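Long-range contacts in BauA (Acinetobacter baumannii, PDB 6HCP), which takes up ferric preacinetobactin, a siderophore complex, across the outer membrane as a TonB-dependent receptor: residues K142-L147 with T510-L515; T464-A469 with Y484-T489. All coordinates share one frame; numbering follows the deposited sequence.

Overall arrangement
Both contacts lie in one patch of the receptor where the plug meets the barrel wall, their centres about 6 Å apart. Along the chain the order is 142-147 from the plug, then 464-469, 484-489 and 510-515 from three successive, antiparallel barrel strands, 461-473, 478-489 and 508-520. Contact 2 joins the first two of these strands as a hairpin, and contact 1 sets the plug turn against the third. The middle strand ties them together: Glu486 O accepts a hydrogen bond from Ala146 N (2.8 Å), and Gly487 O one from Thr510 N (2.7 Å). The plug is thus bonded directly to the wall that surrounds it.

Contact 1: residues K142-L147 with T510-L515; sequences KGPSAL and TKQQEL. With C8E ((hydroxyethyloxy)tri(ethyloxy)octane), chain B; EDO (1,2-ethanediol), chain S.
At the seam between plug and barrel wall, Gly143 and Pro144 of the plug rest on Gln512, and Pro144 also on Thr510, of strand 508-520. No direct hydrogen bond crosses here; packing and two waters make the join. With CG anti to the backbone N (chi1 173°) and an extended chain, Gln512 reaches from the strand to the plug. Its OE1 lies against Pro144 CD (3.3 Å) and Gly143 CA (3.4 Å), while Pro144 CG sits on Gln512 CB at 3.8 Å. Thr510 CG2 touches the same ring atom, Pro144 CG, more loosely at 4.2 Å. Gln512 NE2 donates to water 1 (2.8 Å), which in turn donates to the backbone oxygens of Lys142 and Pro144. Water 2 donates to the same Lys142 O (2.8 Å) and to Glu514 OE1 (2.7 Å), so two waters share one buried carbonyl. Asn483 OD1 takes a further hydrogen bond from Gln512 NE2, and Arg107 makes a salt bridge with Glu514 OE2, holding the amide and carboxylate in place. A buried, water-bridged interface, with plug backbone oxygens facing polar side chains of the inner barrel wall, is the arrangement known from TonB-dependent receptors.

Contact 2: residues T464-A469 with Y484-T489; sequences TTPGVA and YIEGLT. With C8E ((hydroxyethyloxy)tri(ethyloxy)octane), chain C.
Thr465 OG1 is gripped twice: it donates to Glu486 OE1 (2.7 Å) and accepts a hydrogen bond from water 3. The two residues face each other across a hairpin of the beta-barrel, whose local strand axes run antiparallel at 146°. OG1 stands anti to the backbone N of Thr465 (chi1 -172°), which turns it to the neighbouring strand, and it meets OE1 on the anti side, 32° out of the carboxylate plane. The other carboxylate oxygen, Glu486 OE2, uses its anti lone pair to accept from Tyr484 OH (2.6 Å) and lies in the plane of the tyrosine ring at its edge. Held at both oxygens, the carboxylate has little freedom to rotate.

Regular pairing survives at one end, where Val468 and Tyr484 form a hydrogen-bonded pair, each N to the other's O at 2.9 Å. Two residues before Val468, Pro466 has no N-H to offer and the strands have parted; water 3 fills the place of a direct bond, donating to Pro466 O (2.8 Å) and accepting from Glu486 N (3.0 Å). Between these points Gly467 CA makes a CA-H...O contact with Tyr484 O (3.4 Å).

A detergent molecule, C8E of chain C, runs along the Tyr484 and Pro466 side chains, consistent with a membrane-facing outer surface. Leu488, by contrast, packs on Ala146 and Met151 of the plug, and its CD1 also meets Thr465 CG2. The detergent tail lays C2 over one face of the Tyr484 ring, 3.9 Å above the plane and offset toward the rim, and brings C7 to 3.6 Å from Pro466 CB.

Contact 1: residues K142-L147 with T510-L515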
loop_
_atom_site.group_PDB
_atom_site.type_symbol
_atom_site.label_atom_id
_atom_site.label_comp_id
_atom_site.label_asym_id
_atom_site.label_seq_id
_atom_site.Cartn_x
_atom_site.Cartn_y
_atom_site.Cartn_z
ATOM N N LYS A 142 -2.749 -32.614 17.627
ATOM C CA LYS A 142 -3.380 -32.835 16.349
ATOM C C LYS A 142 -3.986 -34.237 16.298
ATOM O O LYS A 142 -3.414 -35.219 16.782
ATOM C CB LYS A 142 -2.398 -32.599 15.199
ATOM C CG LYS A 142 -1.888 -31.161 15.148
ATOM C CD LYS A 142 -0.829 -30.922 14.114
ATOM C CE LYS A 142 0.039 -29.722 14.448
ATOM N NZ LYS A 142 0.891 -29.367 13.300
ATOM N N GLY A 143 -5.174 -34.295 15.697
ATOM C CA GLY A 143 -5.939 -35.536 15.550
ATOM C C GLY A 143 -6.809 -35.800 16.769
ATOM O O GLY A 143 -6.762 -35.078 17.764
ATOM N N PRO A 144 -7.654 -36.843 16.707
ATOM C CA PRO A 144 -8.584 -37.146 17.791
ATOM C C PRO A 144 -7.834 -37.687 19.010
ATOM O O PRO A 144 -6.676 -38.146 18.877
ATOM C CB PRO A 144 -9.489 -38.226 17.191
ATOM C CG PRO A 144 -8.644 -38.859 16.107
ATOM C CD PRO A 144 -7.837 -37.715 15.536
ATOM N N SER A 145 -8.500 -37.655 20.166
ATOM C CA SER A 145 -7.834 -37.976 21.399
ATOM C C SER A 145 -8.806 -38.480 22.477
ATOM O O SER A 145 -8.648 -38.112 23.651
ATOM C CB SER A 145 -7.090 -36.744 21.880
ATOM O OG SER A 145 -8.009 -35.709 22.195
ATOM N N ALA A 146 -9.818 -39.285 22.109
ATOM C CA ALA A 146 -10.880 -39.655 23.104
ATOM C C ALA A 146 -10.281 -40.390 24.320
ATOM O O ALA A 146 -10.677 -40.151 25.461
ATOM C CB ALA A 146 -11.979 -40.475 22.459
ATOM N N LEU A 147 -9.286 -41.245 24.105
ATOM C CA LEU A 147 -8.677 -41.938 25.265
ATOM C C LEU A 147 -8.165 -40.898 26.267
ATOM O O LEU A 147 -8.362 -41.016 27.481
ATOM C CB LEU A 147 -7.540 -42.875 24.831
ATOM C CG LEU A 147 -6.689 -43.382 25.999
ATOM C CD1 LEU A 147 -7.539 -44.195 26.978
ATOM C CD2 LEU A 147 -5.482 -44.176 25.528
ATOM N N THR A 510 -14.517 -41.944 15.281
ATOM C CA THR A 510 -13.473 -41.516 14.381
ATOM C C THR A 510 -12.210 -42.304 14.750
ATOM O O THR A 510 -11.945 -42.491 15.928
ATOM C CB THR A 510 -13.269 -39.997 14.503
ATOM O OG1 THR A 510 -14.431 -39.324 14.004
ATOM C CG2 THR A 510 -12.032 -39.519 13.777
ATOM N N LYS A 511 -11.445 -42.740 13.748
ATOM C CA LYS A 511 -10.282 -43.608 14.012
ATOM C C LYS A 511 -9.062 -43.059 13.287
ATOM O O LYS A 511 -9.097 -42.836 12.080
ATOM C CB LYS A 511 -10.540 -45.041 13.537
ATOM C CG LYS A 511 -11.746 -45.705 14.195
ATOM C CD LYS A 511 -12.057 -47.102 13.691
ATOM C CE LYS A 511 -13.102 -47.760 14.573
ATOM N NZ LYS A 511 -13.608 -49.017 13.973
ATOM N N GLN A 512 -7.974 -42.929 14.042
ATOM C CA GLN A 512 -6.695 -42.467 13.522
ATOM C C GLN A 512 -5.630 -43.557 13.675
ATOM O O GLN A 512 -5.479 -44.158 14.733
ATOM C CB GLN A 512 -6.234 -41.237 14.296
ATOM C CG GLN A 512 -4.826 -40.801 13.931
ATOM C CD GLN A 512 -4.456 -39.520 14.637
ATOM O OE1 GLN A 512 -4.850 -38.430 14.213
ATOM N NE2 GLN A 512 -3.792 -39.654 15.780
ATOM N N GLN A 513 -4.834 -43.712 12.626
ATOM C CA GLN A 513 -3.497 -44.288 12.731
ATOM C C GLN A 513 -2.491 -43.235 12.287
ATOM O O GLN A 513 -2.720 -42.554 11.280
ATOM C CB GLN A 513 -3.371 -45.502 11.810
ATOM C CG GLN A 513 -4.172 -46.699 12.275
ATOM C CD GLN A 513 -3.963 -47.864 11.336
ATOM O OE1 GLN A 513 -2.846 -48.342 11.149
ATOM N NE2 GLN A 513 -5.011 -48.208 10.616
ATOM N N GLU A 514 -1.341 -43.190 12.976
ATOM C CA GLU A 514 -0.325 -42.176 12.734
ATOM C C GLU A 514 1.060 -42.811 12.889
ATOM O O GLU A 514 1.275 -43.602 13.806
ATOM C CB GLU A 514 -0.512 -41.006 13.697
ATOM C CG GLU A 514 0.563 -39.944 13.599
ATOM C CD GLU A 514 0.311 -38.670 14.394
ATOM O OE1 GLU A 514 -0.708 -38.611 15.121
ATOM O OE2 GLU A 514 1.171 -37.740 14.300
ATOM N N LEU A 515 1.988 -42.364 12.045
ATOM C CA LEU A 515 3.427 -42.672 12.146
ATOM C C LEU A 515 4.204 -41.357 12.042
ATOM O O LEU A 515 3.878 -40.507 11.224
ATOM C CB LEU A 515 3.783 -43.621 10.999
ATOM C CG LEU A 515 5.236 -44.073 10.902
ATOM C CD1 LEU A 515 5.627 -44.908 12.112
ATOM C CD2 LEU A 515 5.459 -44.875 9.623
HETATM C C1 C8E B . -0.833 -38.959 1.138
HETATM C C2 C8E B . -1.011 -39.378 2.584
HETATM C C3 C8E B . -0.221 -40.633 2.950
HETATM C C4 C8E B . -0.756 -41.320 4.203
HETATM C C5 C8E B . -1.050 -42.788 3.918
HETATM C C6 C8E B . -1.548 -43.501 5.168
HETATM C C7 C8E B . -0.715 -43.144 6.400
HETATM C C8 C8E B . -0.985 -44.121 7.540
HETATM O O9 C8E B . 0.015 -43.956 8.539
HETATM C C10 C8E B . -0.251 -44.750 9.702
HETATM C C11 C8E B . 0.606 -46.025 9.727
HETATM O O12 C8E B . 0.418 -46.755 10.955
HETATM C C13 C8E B . 1.497 -47.633 11.294
HETATM C C14 C8E B . 1.443 -47.945 12.784
HETATM O O15 C8E B . 0.199 -47.520 13.360
HETATM C C16 C8E B . -0.576 -48.612 13.875
HETATM C C17 C8E B . -0.948 -48.405 15.340
HETATM O O18 C8E B . 0.209 -48.431 16.191
HETATM C C19 C8E B . 0.438 -49.715 16.780
HETATM C C20 C8E B . 1.451 -49.583 17.904
HETATM O O21 C8E B . 1.430 -48.206 18.282
HETATM C C1 EDO S . -7.684 -45.903 11.472
HETATM O O1 EDO S . -7.739 -47.331 11.455
HETATM C C2 EDO S . -7.331 -45.460 10.083
HETATM O O2 EDO S . -8.328 -45.993 9.207
HETATM O O HOH W 1 -4.071 -37.728 17.856
HETATM O O HOH W 2 -0.930 -36.465 16.815
#

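Contact 2: residues T464-A469 with Y484-T489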
loop_
_atom_site.group_PDB
_atom_site.type_symbol
_atom_site.label_atom_id
_atom_site.label_comp_id
_atom_site.label_asym_id
_atom_site.label_seq_id
_atom_site.Cartn_x
_atom_site.Cartn_y
_atom_site.Cartn_z
ATOM N N THR A 464 -16.994 -47.632 24.220
ATOM C CA THR A 464 -15.690 -47.882 24.818
ATOM C C THR A 464 -14.624 -47.693 23.744
ATOM O O THR A 464 -14.761 -48.234 22.650
ATOM C CB THR A 464 -15.598 -49.301 25.404
ATOM O OG1 THR A 464 -16.699 -49.486 26.289
ATOM C CG2 THR A 464 -14.313 -49.526 26.161
ATOM N N THR A 465 -13.619 -46.851 24.062
ATOM C CA THR A 465 -12.635 -46.412 23.116
ATOM C C THR A 465 -11.241 -46.781 23.624
ATOM O O THR A 465 -10.820 -46.345 24.684
ATOM C CB THR A 465 -12.796 -44.911 22.822
ATOM O OG1 THR A 465 -11.914 -44.609 21.750
ATOM C CG2 THR A 465 -12.538 -44.007 24.006
ATOM N N PRO A 466 -10.441 -47.499 22.826
ATOM C CA PRO A 466 -9.059 -47.789 23.205
ATOM C C PRO A 466 -8.082 -46.779 22.588
ATOM O O PRO A 466 -8.430 -46.090 21.629
ATOM C CB PRO A 466 -8.844 -49.174 22.592
ATOM C CG PRO A 466 -9.658 -49.115 21.307
ATOM C CD PRO A 466 -10.848 -48.224 21.617
ATOM N N GLY A 467 -6.843 -46.791 23.082
ATOM C CA GLY A 467 -5.743 -46.098 22.437
ATOM C C GLY A 467 -4.438 -46.816 22.725
ATOM O O GLY A 467 -4.300 -47.469 23.784
ATOM N N VAL A 468 -3.532 -46.786 21.749
ATOM C CA VAL A 468 -2.205 -47.327 21.941
ATOM C C VAL A 468 -1.207 -46.433 21.201
ATOM O O VAL A 468 -1.493 -45.906 20.130
ATOM C CB VAL A 468 -2.122 -48.785 21.468
ATOM C CG1 VAL A 468 -2.565 -48.939 20.029
ATOM C CG2 VAL A 468 -0.724 -49.360 21.643
ATOM N N ALA A 469 -0.067 -46.186 21.833
ATOM C CA ALA A 469 0.967 -45.384 21.223
ATOM C C ALA A 469 2.337 -45.963 21.597
ATOM O O ALA A 469 2.535 -46.456 22.705
ATOM C CB ALA A 469 0.842 -43.960 21.691
ATOM N N TYR A 484 -2.520 -45.399 17.517
ATOM C CA TYR A 484 -3.898 -45.610 17.121
ATOM C C TYR A 484 -4.752 -45.019 18.224
ATOM O O TYR A 484 -4.536 -45.316 19.403
ATOM C CB TYR A 484 -4.239 -47.096 16.966
ATOM C CG TYR A 484 -5.715 -47.353 16.754
ATOM C CD1 TYR A 484 -6.253 -47.356 15.478
ATOM C CD2 TYR A 484 -6.590 -47.427 17.826
ATOM C CE1 TYR A 484 -7.610 -47.524 15.269
ATOM C CE2 TYR A 484 -7.962 -47.518 17.634
ATOM C CZ TYR A 484 -8.472 -47.602 16.351
ATOM O OH TYR A 484 -9.823 -47.703 16.147
ATOM N N ILE A 485 -5.676 -44.133 17.842
ATOM C CA ILE A 485 -6.547 -43.497 18.813
ATOM C C ILE A 485 -7.834 -43.067 18.097
ATOM O O ILE A 485 -7.881 -42.945 16.875
ATOM C CB ILE A 485 -5.801 -42.337 19.498
ATOM C CG1 ILE A 485 -6.524 -41.808 20.732
ATOM C CG2 ILE A 485 -5.489 -41.227 18.505
ATOM C CD1 ILE A 485 -5.651 -40.951 21.635
ATOM N N GLU A 486 -8.889 -42.879 18.871
ATOM C CA GLU A 486 -10.199 -42.598 18.322
ATOM C C GLU A 486 -10.666 -41.223 18.795
ATOM O O GLU A 486 -10.142 -40.673 19.736
ATOM C CB GLU A 486 -11.182 -43.697 18.734
ATOM C CG GLU A 486 -10.729 -45.082 18.306
ATOM C CD GLU A 486 -11.679 -46.222 18.665
ATOM O OE1 GLU A 486 -12.542 -46.030 19.544
ATOM O OE2 GLU A 486 -11.567 -47.297 18.012
ATOM N N GLY A 487 -11.686 -40.711 18.107
ATOM C CA GLY A 487 -12.489 -39.611 18.567
ATOM C C GLY A 487 -13.954 -39.997 18.578
ATOM O O GLY A 487 -14.384 -40.888 17.817
ATOM N N LEU A 488 -14.705 -39.389 19.496
ATOM C CA LEU A 488 -16.108 -39.739 19.660
ATOM C C LEU A 488 -16.987 -38.531 19.337
ATOM O O LEU A 488 -16.682 -37.394 19.691
ATOM C CB LEU A 488 -16.349 -40.230 21.088
ATOM C CG LEU A 488 -15.675 -41.555 21.466
ATOM C CD1 LEU A 488 -15.999 -41.916 22.913
ATOM C CD2 LEU A 488 -16.085 -42.668 20.533
ATOM N N THR A 489 -18.145 -38.830 18.748
ATOM C CA THR A 489 -19.172 -37.850 18.463
ATOM C C THR A 489 -20.514 -38.481 18.834
ATOM O O THR A 489 -20.775 -39.630 18.459
ATOM C CB THR A 489 -19.158 -37.446 16.980
ATOM O OG1 THR A 489 -17.832 -37.095 16.552
ATOM C CG2 THR A 489 -20.132 -36.320 16.701
HETATM C C1 C8E C . -8.646 -51.969 16.548
HETATM C C2 C8E C . -7.430 -51.400 17.245
HETATM C C3 C8E C . -7.598 -51.537 18.750
HETATM C C4 C8E C . -6.404 -50.984 19.526
HETATM C C5 C8E C . -6.094 -51.885 20.712
HETATM C C6 C8E C . -5.673 -51.143 21.958
HETATM C C7 C8E C . -6.350 -51.754 23.156
HETATM C C8 C8E C . -5.636 -51.319 24.395
HETATM O O9 C8E C . -6.464 -51.645 25.494
HETATM C C10 C8E C . -5.783 -52.227 26.587
HETATM C C11 C8E C . -6.526 -51.963 27.884
HETATM O O12 C8E C . -5.608 -51.435 28.854
HETATM C C13 C8E C . -5.542 -52.132 30.095
HETATM C C14 C8E C . -5.273 -51.121 31.205
HETATM O O15 C8E C . -4.160 -50.288 30.879
HETATM O O HOH W 3 -9.344 -43.498 21.805
#